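Local structure of HpcH/HpaI aldolase (3QZ6) at residues A134-V137 / Q138-D142; Q98-E101 / T102-T106; G237-A240 / A241-Y245; A48-T51 / F52-N56. The protein is a member of the HpcH/HpaI aldolase family with a TIM-barrel fold, found as a dimer with bound zinc. All coordinates share one frame; numbering follows the deposited sequence.

Interaction 1: A134-V137 / Q138-D142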
loop_
_atom_site.group_PDB
_atom_site.type_symbol
_atom_site.label_atom_id
_atom_site.label_comp_id
_atom_site.label_asym_id
_atom_site.label_seq_id
_atom_site.Cartn_x
_atom_site.Cartn_y
_atom_site.Cartn_z
ATOM N N ALA A 134 -32.561 -16.582 19.174
ATOM C CA ALA A 134 -32.206 -17.714 20.014
ATOM C C ALA A 134 -31.192 -18.616 19.312
ATOM O O ALA A 134 -30.238 -19.083 19.929
ATOM C CB ALA A 134 -33.470 -18.511 20.424
ATOM N N GLU A 135 -31.399 -18.850 18.020
ATOM C CA GLU A 135 -30.491 -19.679 17.234
ATOM C C GLU A 135 -29.234 -18.901 16.870
ATOM O O GLU A 135 -28.122 -19.427 16.904
ATOM C CB GLU A 135 -31.174 -20.127 15.941
ATOM C CG GLU A 135 -31.544 -21.591 15.890
ATOM C CD GLU A 135 -32.673 -21.938 16.834
ATOM O OE1 GLU A 135 -32.600 -23.001 17.489
ATOM O OE2 GLU A 135 -33.638 -21.147 16.914
ATOM N N TRP A 136 -29.420 -17.638 16.511
ATOM C CA TRP A 136 -28.325 -16.844 15.965
ATOM C C TRP A 136 -27.178 -16.645 16.955
ATOM O O TRP A 136 -26.024 -16.773 16.584
ATOM C CB TRP A 136 -28.846 -15.501 15.460
ATOM C CG TRP A 136 -27.824 -14.696 14.709
ATOM C CD1 TRP A 136 -27.568 -14.735 13.361
ATOM C CD2 TRP A 136 -26.920 -13.732 15.261
ATOM N NE1 TRP A 136 -26.566 -13.842 13.046
ATOM C CE2 TRP A 136 -26.152 -13.216 14.193
ATOM C CE3 TRP A 136 -26.695 -13.246 16.553
ATOM C CZ2 TRP A 136 -25.169 -12.251 14.381
ATOM C CZ3 TRP A 136 -25.716 -12.284 16.738
ATOM C CH2 TRP A 136 -24.965 -11.797 15.656
ATOM N N VAL A 137 -27.482 -16.351 18.215
ATOM C CA VAL A 137 -26.403 -16.163 19.188
ATOM C C VAL A 137 -25.589 -17.446 19.388
ATOM O O VAL A 137 -24.377 -17.388 19.584
ATOM C CB VAL A 137 -26.898 -15.617 20.550
ATOM C CG1 VAL A 137 -27.388 -14.175 20.398
ATOM C CG2 VAL A 137 -27.988 -16.521 21.143
ATOM N N GLN A 138 -26.248 -18.600 19.317
ATOM C CA GLN A 138 -25.551 -19.874 19.482
ATOM C C GLN A 138 -24.636 -20.137 18.312
ATOM O O GLN A 138 -23.488 -20.550 18.492
ATOM C CB GLN A 138 -26.534 -21.044 19.592
ATOM C CG GLN A 138 -27.237 -21.161 20.912
ATOM C CD GLN A 138 -28.039 -22.454 21.007
ATOM O OE1 GLN A 138 -29.248 -22.470 20.760
ATOM N NE2 GLN A 138 -27.362 -23.549 21.352
ATOM N N GLU A 139 -25.153 -19.926 17.106
ATOM C CA GLU A 139 -24.345 -20.112 15.907
ATOM C C GLU A 139 -23.180 -19.127 15.845
ATOM O O GLU A 139 -22.071 -19.499 15.483
ATOM C CB GLU A 139 -25.198 -20.003 14.647
ATOM C CG GLU A 139 -26.288 -21.059 14.574
ATOM C CD GLU A 139 -26.987 -21.079 13.231
ATOM O OE1 GLU A 139 -26.420 -20.529 12.261
ATOM O OE2 GLU A 139 -28.099 -21.647 13.146
ATOM N N ARG A 140 -23.424 -17.868 16.190
ATOM C CA ARG A 140 -22.347 -16.883 16.134
ATOM C C ARG A 140 -21.231 -17.232 17.131
ATOM O O ARG A 140 -20.048 -17.091 16.823
ATOM C CB ARG A 140 -22.879 -15.463 16.362
ATOM C CG ARG A 140 -21.808 -14.379 16.272
ATOM C CD ARG A 140 -20.966 -14.526 15.002
ATOM N NE ARG A 140 -21.792 -14.544 13.796
ATOM C CZ ARG A 140 -22.090 -13.478 13.059
ATOM N NH1 ARG A 140 -21.632 -12.273 13.390
ATOM N NH2 ARG A 140 -22.851 -13.622 11.982
ATOM N N ASN A 141 -21.598 -17.696 18.324
ATOM C CA ASN A 141 -20.582 -18.080 19.308
ATOM C C ASN A 141 -19.608 -19.112 18.737
ATOM O O ASN A 141 -18.436 -19.132 19.100
ATOM C CB ASN A 141 -21.230 -18.637 20.585
ATOM C CG ASN A 141 -21.477 -17.568 21.644
ATOM O OD1 ASN A 141 -21.155 -16.387 21.461
ATOM N ND2 ASN A 141 -22.063 -17.984 22.765
ATOM N N ASP A 142 -20.098 -19.970 17.843
ATOM C CA ASP A 142 -19.255 -21.007 17.235
ATOM C C ASP A 142 -18.336 -20.475 16.140
ATOM O O ASP A 142 -17.450 -21.185 15.672
ATOM C CB ASP A 142 -20.110 -22.120 16.639
ATOM C CG ASP A 142 -20.540 -23.140 17.669
ATOM O OD1 ASP A 142 -19.946 -23.160 18.770
ATOM O OD2 ASP A 142 -21.472 -23.921 17.371
#
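Trp136 and Arg140 form an i to i+4 side-chain contact along helix 133-141, on the outside of the fold, with the indole lying beside the stem and head of the arginine. Both side chains leave the helix on the same course. Arg140 CB stands over one face of the indole, 4.2 Å from the centroid of the Trp136 six-membered ring and only 6° off its normal, a CH-pi contact. Beyond CG the arginine bends at both chi2 and chi3, carrying its head along the rim of the ring, where Arg140 CZ comes within 3.6 Å of Trp136 CZ2. That carbon lies over one face of the guanidinium, displaced toward its rim; with the planes 54° apart, the two groups meet at a tilt and do not stack in parallel. Trp136 CG lies opposite the backbone N (chi1 -172°), which lays the indole along the helix beside Arg140. The helix precedes strand 145-150 of the eight-stranded parallel TIM barrel. Beneath the side chains run the usual i to i+4 bonds: Arg140 N to Trp136 O at 2.8 Å, Glu139 N to Glu135 O at 3.0 Å and Asn141 N to Val137 O at 3.1 Å. Gln138 and Glu139 lean back on the preceding turn, Glu139 CG resting 3.4 Å from Glu135 O. Loop residues Val125 and Val131 also pack on the indole, while Met4 touches Arg140. One residue beyond Arg140, Asn141 OD1 accepts a hydrogen bond from Tyr112 N.

Interaction 2: Q98-E101 / T102-T106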
loop_
_atom_site.group_PDB
_atom_site.type_symbol
_atom_site.label_atom_id
_atom_site.label_comp_id
_atom_site.label_asym_id
_atom_site.label_seq_id
_atom_site.Cartn_x
_atom_site.Cartn_y
_atom_site.Cartn_z
ATOM N N GLN A 98 0.065 -14.193 28.561
ATOM C CA GLN A 98 0.925 -14.784 29.580
ATOM C C GLN A 98 0.213 -15.651 30.616
ATOM O O GLN A 98 0.866 -16.211 31.493
ATOM C CB GLN A 98 1.705 -13.691 30.305
ATOM C CG GLN A 98 2.697 -12.957 29.441
ATOM C CD GLN A 98 3.728 -12.228 30.273
ATOM O OE1 GLN A 98 4.557 -12.854 30.939
ATOM N NE2 GLN A 98 3.675 -10.902 30.254
ATOM N N SER A 99 -1.110 -15.760 30.543
ATOM C CA SER A 99 -1.824 -16.551 31.551
ATOM C C SER A 99 -3.192 -16.985 31.069
ATOM O O SER A 99 -3.747 -16.394 30.142
ATOM C CB SER A 99 -2.025 -15.716 32.813
ATOM O OG SER A 99 -2.884 -14.629 32.518
ATOM N N ALA A 100 -3.740 -18.007 31.714
ATOM C CA ALA A 100 -5.086 -18.465 31.411
ATOM C C ALA A 100 -6.074 -17.326 31.628
ATOM O O ALA A 100 -7.055 -17.202 30.899
ATOM C CB ALA A 100 -5.462 -19.667 32.287
ATOM N N GLU A 101 -5.805 -16.483 32.623
ATOM C CA GLU A 101 -6.763 -15.449 32.990
ATOM C C GLU A 101 -7.039 -14.490 31.825
ATOM O O GLU A 101 -8.178 -14.091 31.598
ATOM C CB GLU A 101 -6.306 -14.685 34.232
ATOM C CG GLU A 101 -7.279 -13.583 34.655
ATOM C CD GLU A 101 -8.726 -14.074 34.781
ATOM O OE1 GLU A 101 -8.942 -15.176 35.342
ATOM O OE2 GLU A 101 -9.643 -13.354 34.314
ATOM N N THR A 102 -5.997 -14.124 31.086
ATOM C CA THR A 102 -6.168 -13.236 29.940
ATOM C C THR A 102 -7.111 -13.862 28.915
ATOM O O THR A 102 -7.959 -13.184 28.342
ATOM C CB THR A 102 -4.818 -12.927 29.282
ATOM O OG1 THR A 102 -3.999 -12.210 30.213
ATOM C CG2 THR A 102 -5.005 -12.089 28.025
HETATM N N MSE A 103 -6.951 -15.160 28.684
HETATM C CA MSE A 103 -7.820 -15.873 27.759
HETATM C C MSE A 103 -9.242 -15.992 28.300
HETATM O O MSE A 103 -10.213 -15.843 27.548
HETATM C CB MSE A 103 -7.256 -17.260 27.454
HETATM C CG MSE A 103 -5.984 -17.246 26.628
HETATM SE SE MSE A 103 -6.225 -16.334 24.898
HETATM C CE MSE A 103 -5.605 -14.650 25.374
ATOM N N ARG A 104 -9.379 -16.267 29.594
ATOM C CA ARG A 104 -10.720 -16.354 30.169
ATOM C C ARG A 104 -11.461 -15.035 29.989
ATOM O O ARG A 104 -12.640 -15.019 29.640
ATOM C CB ARG A 104 -10.679 -16.761 31.646
ATOM C CG ARG A 104 -10.392 -18.252 31.846
ATOM C CD ARG A 104 -10.680 -18.700 33.277
ATOM N NE ARG A 104 -9.655 -18.237 34.204
ATOM C CZ ARG A 104 -8.567 -18.933 34.517
ATOM N NH1 ARG A 104 -7.679 -18.431 35.367
ATOM N NH2 ARG A 104 -8.364 -20.128 33.972
ATOM N N GLU A 105 -10.755 -13.930 30.208
ATOM C CA GLU A 105 -11.366 -12.612 30.099
ATOM C C GLU A 105 -11.695 -12.271 28.643
ATOM O O GLU A 105 -12.744 -11.693 28.357
ATOM C CB GLU A 105 -10.446 -11.560 30.711
ATOM C CG GLU A 105 -11.004 -10.153 30.666
ATOM C CD GLU A 105 -12.206 -9.956 31.581
ATOM O OE1 GLU A 105 -12.591 -10.902 32.312
ATOM O OE2 GLU A 105 -12.767 -8.840 31.565
ATOM N N THR A 106 -10.805 -12.627 27.721
ATOM C CA THR A 106 -11.092 -12.442 26.300
ATOM C C THR A 106 -12.354 -13.205 25.890
ATOM O O THR A 106 -13.255 -12.656 25.252
ATOM C CB THR A 106 -9.939 -12.907 25.415
ATOM O OG1 THR A 106 -8.748 -12.189 25.764
ATOM C CG2 THR A 106 -10.274 -12.632 23.951
HETATM O O HOH W 1 -1.457 -11.849 29.402
HETATM O O HOH W 2 -12.357 -13.303 33.503
HETATM O O HOH W 3 -11.529 -15.991 35.741
#
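Ser99 and Thr102 meet at the N-terminus of helix 100-110, which follows strand 91-94 of the TIM barrel; Ser99 is the N-cap residue. Just before it, Gln98 N donates to a water that also bonds Thr102 OG1, tying the incoming loop to the first turn. Ser99 OG lies between its backbone N and carbonyl carbon (chi1 65°), which sets it to accept a weak capping bond from Thr102 N at 3.5 Å. Ala100 O takes Arg104 N at 2.8 Å, and the methyl of Ala100 touches the arginine head, CB to Arg104 NH2 being 3.4 Å. The guanidinium thus lies flat over the start of the helix, one face above Ala100 C and Glu101 N. Glu101 bends at chi2 and crosses Arg104 at about a right angle, its carboxylate 59° from the guanidinium plane. The resulting salt bridge is long, Glu101 OE1 to Arg104 NE at 3.3 Å, and its bonds are weak. Glu105 OE2 is salt-bridged to Arg108. The carboxylates of Glu101 and Glu105, like charges, share a water that donates to both, 2.8 Å to Glu101 OE2 and 2.7 Å to Glu105 OE1.

Interaction 3: G237-A240 / A241-Y245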
loop_
_atom_site.group_PDB
_atom_site.type_symbol
_atom_site.label_atom_id
_atom_site.label_comp_id
_atom_site.label_asym_id
_atom_site.label_seq_id
_atom_site.Cartn_x
_atom_site.Cartn_y
_atom_site.Cartn_z
ATOM N N GLY A 237 3.269 -8.441 5.349
ATOM C CA GLY A 237 2.287 -7.389 5.582
ATOM C C GLY A 237 2.375 -6.300 4.531
ATOM O O GLY A 237 3.305 -6.298 3.725
ATOM N N ASP A 238 1.425 -5.369 4.543
ATOM C CA ASP A 238 1.373 -4.334 3.515
ATOM C C ASP A 238 2.631 -3.469 3.492
ATOM O O ASP A 238 3.156 -3.147 2.424
ATOM C CB ASP A 238 0.119 -3.455 3.677
ATOM C CG ASP A 238 0.062 -2.752 5.029
ATOM O OD1 ASP A 238 0.625 -3.278 6.023
ATOM O OD2 ASP A 238 -0.553 -1.669 5.102
ATOM N N VAL A 239 3.110 -3.080 4.662
ATOM C CA VAL A 239 4.313 -2.255 4.722
ATOM C C VAL A 239 5.521 -2.960 4.100
ATOM O O VAL A 239 6.233 -2.371 3.296
ATOM C CB VAL A 239 4.644 -1.834 6.172
ATOM C CG1 VAL A 239 5.981 -1.116 6.212
ATOM C CG2 VAL A 239 3.534 -0.920 6.727
ATOM N N ALA A 240 5.764 -4.212 4.478
ATOM C CA ALA A 240 6.902 -4.945 3.909
ATOM C C ALA A 240 6.742 -5.088 2.399
ATOM O O ALA A 240 7.709 -4.990 1.654
ATOM C CB ALA A 240 7.053 -6.322 4.564
ATOM N N ALA A 241 5.511 -5.309 1.953
ATOM C CA ALA A 241 5.230 -5.402 0.530
ATOM C C ALA A 241 5.664 -4.124 -0.180
ATOM O O ALA A 241 6.392 -4.168 -1.169
ATOM C CB ALA A 241 3.725 -5.675 0.292
ATOM N N LEU A 242 5.220 -2.980 0.331
ATOM C CA LEU A 242 5.554 -1.703 -0.285
ATOM C C LEU A 242 7.051 -1.404 -0.212
ATOM O O LEU A 242 7.645 -0.942 -1.188
ATOM C CB LEU A 242 4.727 -0.574 0.354
ATOM C CG LEU A 242 3.245 -0.595 -0.053
ATOM C CD1 LEU A 242 2.340 0.152 0.953
ATOM C CD2 LEU A 242 3.079 -0.014 -1.460
ATOM N N GLN A 243 7.680 -1.678 0.929
ATOM C CA GLN A 243 9.098 -1.336 1.070
ATOM C C GLN A 243 9.984 -2.255 0.235
ATOM O O GLN A 243 10.925 -1.808 -0.413
ATOM C CB GLN A 243 9.539 -1.384 2.537
ATOM C CG GLN A 243 8.841 -0.350 3.403
ATOM C CD GLN A 243 9.600 -0.062 4.678
ATOM O OE1 GLN A 243 9.529 -0.827 5.642
ATOM N NE2 GLN A 243 10.342 1.040 4.688
ATOM N N THR A 244 9.678 -3.543 0.261
ATOM C CA THR A 244 10.509 -4.525 -0.417
ATOM C C THR A 244 10.400 -4.405 -1.940
ATOM O O THR A 244 11.406 -4.252 -2.625
ATOM C CB THR A 244 10.163 -5.943 0.034
ATOM O OG1 THR A 244 10.258 -6.008 1.462
ATOM C CG2 THR A 244 11.132 -6.961 -0.584
ATOM N N TYR A 245 9.181 -4.465 -2.461
ATOM C CA TYR A 245 8.959 -4.316 -3.899
ATOM C C TYR A 245 9.512 -2.994 -4.413
ATOM O O TYR A 245 10.250 -2.969 -5.395
ATOM C CB TYR A 245 7.465 -4.425 -4.224
ATOM C CG TYR A 245 7.098 -4.195 -5.685
ATOM C CD1 TYR A 245 6.973 -5.262 -6.579
ATOM C CD2 TYR A 245 6.875 -2.916 -6.164
ATOM C CE1 TYR A 245 6.622 -5.046 -7.925
ATOM C CE2 TYR A 245 6.515 -2.688 -7.486
ATOM C CZ TYR A 245 6.392 -3.753 -8.364
ATOM O OH TYR A 245 6.036 -3.499 -9.680
#
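Gln243 runs alongside Val239 on the first turns of helix 238-254, both side chains leaving the helix in the same direction. Gln243 is extended beyond CG, with Gln243 OE1 3.6 Å from Val239 CG1. Its CG also presses on the backbone, 3.3 Å from Val239 O. Val239 CG1 is placed anti to its backbone N (chi1 174°), on the flank facing the glutamine. Next, Thr244 turns back: OG1, anti to its own carbonyl carbon, reaches Ala240 O at 2.8 Å and donates to it. Thr244 N donates to that same oxygen, also at 2.8 Å, and the two donors arrive from opposite faces of the carbonyl plane, so Ala240 O is gripped twice. At the start, the carbonyl O of Gly237, the N-cap residue, accepts from Ala241 N at 3.0 Å. The Asp238 carboxylate is engaged elsewhere, accepting from the backbone N atoms of Asn22, Leu23 and Val24. Beyond, Leu242 packs on Leu242 of the second subunit; Tyr245 stacks on Trp235 of the second subunit, and Tyr245 OH hydrogen-bonds Ser236 OG of that subunit. This helix follows the last barrel strand, 232-237, and lies against the partner chain, consistent with the dimer-forming final helix of HpcH/HpaI-type TIM barrels.

Interaction 4: A48-T51 / F52-N56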
loop_
_atom_site.group_PDB
_atom_site.type_symbol
_atom_site.label_atom_id
_atom_site.label_comp_id
_atom_site.label_asym_id
_atom_site.label_seq_id
_atom_site.Cartn_x
_atom_site.Cartn_y
_atom_site.Cartn_z
ATOM N N ALA A 48 -0.277 0.466 15.545
ATOM C CA ALA A 48 -0.639 1.452 14.524
ATOM C C ALA A 48 -1.898 2.217 14.892
ATOM O O ALA A 48 -2.506 1.960 15.928
ATOM C CB ALA A 48 -0.779 0.801 13.145
ATOM N N ALA A 49 -2.294 3.157 14.037
ATOM C CA ALA A 49 -3.261 4.170 14.447
ATOM C C ALA A 49 -4.706 3.894 14.046
ATOM O O ALA A 49 -5.528 4.789 14.138
ATOM C CB ALA A 49 -2.835 5.543 13.897
ATOM N N TYR A 50 -5.034 2.686 13.595
ATOM C CA TYR A 50 -6.372 2.461 13.019
ATOM C C TYR A 50 -7.509 2.867 13.958
ATOM O O TYR A 50 -7.485 2.524 15.128
ATOM C CB TYR A 50 -6.546 0.997 12.619
ATOM C CG TYR A 50 -5.715 0.633 11.419
ATOM C CD1 TYR A 50 -6.201 0.828 10.129
ATOM C CD2 TYR A 50 -4.434 0.112 11.575
ATOM C CE1 TYR A 50 -5.430 0.502 9.030
ATOM C CE2 TYR A 50 -3.662 -0.219 10.478
ATOM C CZ TYR A 50 -4.160 -0.019 9.217
ATOM O OH TYR A 50 -3.382 -0.332 8.128
ATOM N N THR A 51 -8.505 3.587 13.449
ATOM C CA THR A 51 -9.688 3.904 14.257
ATOM C C THR A 51 -10.767 2.842 14.059
ATOM O O THR A 51 -10.704 2.043 13.120
ATOM C CB THR A 51 -10.286 5.238 13.841
ATOM O OG1 THR A 51 -10.833 5.098 12.519
ATOM C CG2 THR A 51 -9.216 6.338 13.856
ATOM N N PHE A 52 -11.771 2.821 14.925
ATOM C CA PHE A 52 -12.820 1.837 14.738
ATOM C C PHE A 52 -13.652 2.115 13.476
ATOM O O PHE A 52 -14.178 1.176 12.871
ATOM C CB PHE A 52 -13.700 1.704 15.992
ATOM C CG PHE A 52 -13.004 1.002 17.130
ATOM C CD1 PHE A 52 -11.633 0.732 17.055
ATOM C CD2 PHE A 52 -13.697 0.592 18.254
ATOM C CE1 PHE A 52 -10.968 0.085 18.085
ATOM C CE2 PHE A 52 -13.035 -0.057 19.304
ATOM C CZ PHE A 52 -11.674 -0.313 19.215
ATOM N N ARG A 53 -13.781 3.390 13.097
ATOM C CA ARG A 53 -14.440 3.737 11.838
ATOM C C ARG A 53 -13.666 3.156 10.643
ATOM O O ARG A 53 -14.254 2.567 9.719
ATOM C CB ARG A 53 -14.604 5.259 11.690
ATOM C CG ARG A 53 -15.253 5.703 10.347
ATOM C CD ARG A 53 -16.693 5.176 10.252
ATOM N NE ARG A 53 -17.521 5.778 11.295
ATOM C CZ ARG A 53 -18.688 5.300 11.712
ATOM N NH1 ARG A 53 -19.191 4.187 11.188
ATOM N NH2 ARG A 53 -19.352 5.935 12.671
ATOM N N GLU A 54 -12.348 3.317 10.646
ATOM C CA GLU A 54 -11.543 2.749 9.557
ATOM C C GLU A 54 -11.746 1.240 9.463
ATOM O O GLU A 54 -11.810 0.668 8.365
ATOM C CB GLU A 54 -10.060 3.076 9.737
ATOM C CG GLU A 54 -9.732 4.548 9.461
ATOM C CD GLU A 54 -8.339 4.928 9.950
ATOM O OE1 GLU A 54 -7.669 4.074 10.567
ATOM O OE2 GLU A 54 -7.915 6.075 9.717
ATOM N N ILE A 55 -11.853 0.596 10.619
ATOM C CA ILE A 55 -12.043 -0.844 10.650
ATOM C C ILE A 55 -13.416 -1.197 10.093
ATOM O O ILE A 55 -13.538 -2.109 9.295
ATOM C CB ILE A 55 -11.812 -1.407 12.057
ATOM C CG1 ILE A 55 -10.317 -1.316 12.382
ATOM C CG2 ILE A 55 -12.292 -2.871 12.141
ATOM C CD1 ILE A 55 -9.954 -1.582 13.845
ATOM N N ASN A 56 -14.436 -0.432 10.476
ATOM C CA ASN A 56 -15.778 -0.606 9.922
ATOM C C ASN A 56 -15.723 -0.527 8.392
ATOM O O ASN A 56 -16.302 -1.364 7.697
ATOM C CB ASN A 56 -16.719 0.468 10.492
ATOM C CG ASN A 56 -18.197 0.216 10.163
ATOM O OD1 ASN A 56 -18.552 -0.555 9.258
ATOM N ND2 ASN A 56 -19.060 0.884 10.895
#
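Glu54 folds back over Thr51, the N-cap residue of helix 52-65, and touches it along most of its length. Glu54 CB sits 3.5 Å from Thr51 OG1, and CG comes closer still, to 3.3 Å of the same hydroxyl oxygen; CD passes beside Thr51 OG1 as well. With CG anti to the carbonyl carbon (chi1 -72°) and the chain extended beyond it, the carboxylate is carried past the threonine side chain, crossing it at about a right angle. At the tip, Glu54 OE1 accepts from Thr51 N at 3.0 Å; the donor comes from above the carboxylate plane, well out of it. OE1 also lies 3.2 Å from Tyr50 CA and 3.6 Å from Tyr50 CD1, with the phenol ring nearly perpendicular to the carboxylate, 82° between the planes. The reciprocal bond runs from Glu54 N to Thr51 OG1, 3.0 Å long and straight at 166°, so each residue's backbone N-H is held by the other's side chain. Ile55 N bonds Thr51 O at 3.1 Å, beginning the regular helical pattern, and its side chain packs on Leu84. Tyr50 OH bonds Val24 O, pinning the loop that leads in from strand 40-44. Thr51 and Glu54 together make a classic capping box, here starting the helix that follows the second strand of the TIM barrel.

All four contacts are local, each lies on or at the start of a helix that surrounds the barrel strands, and none touches another. Interactions 3 and 4 come closest, about 4 Å between nearest atoms and 20 Å between centres; they share Val24 as a hydrogen-bonding neighbour. The side chains of Asp238 and Tyr50 each lie about 7 Å from a bound zinc ion, near the metal but too far to coordinate it. Interactions 1 and 2 occupy helices successive in the chain, with nearest atoms about 10 Å apart. Both are on the opposite side of the chain's centre from interaction 3, whose centre is 38 Å from that of interaction 1 and 33 Å from that of interaction 2.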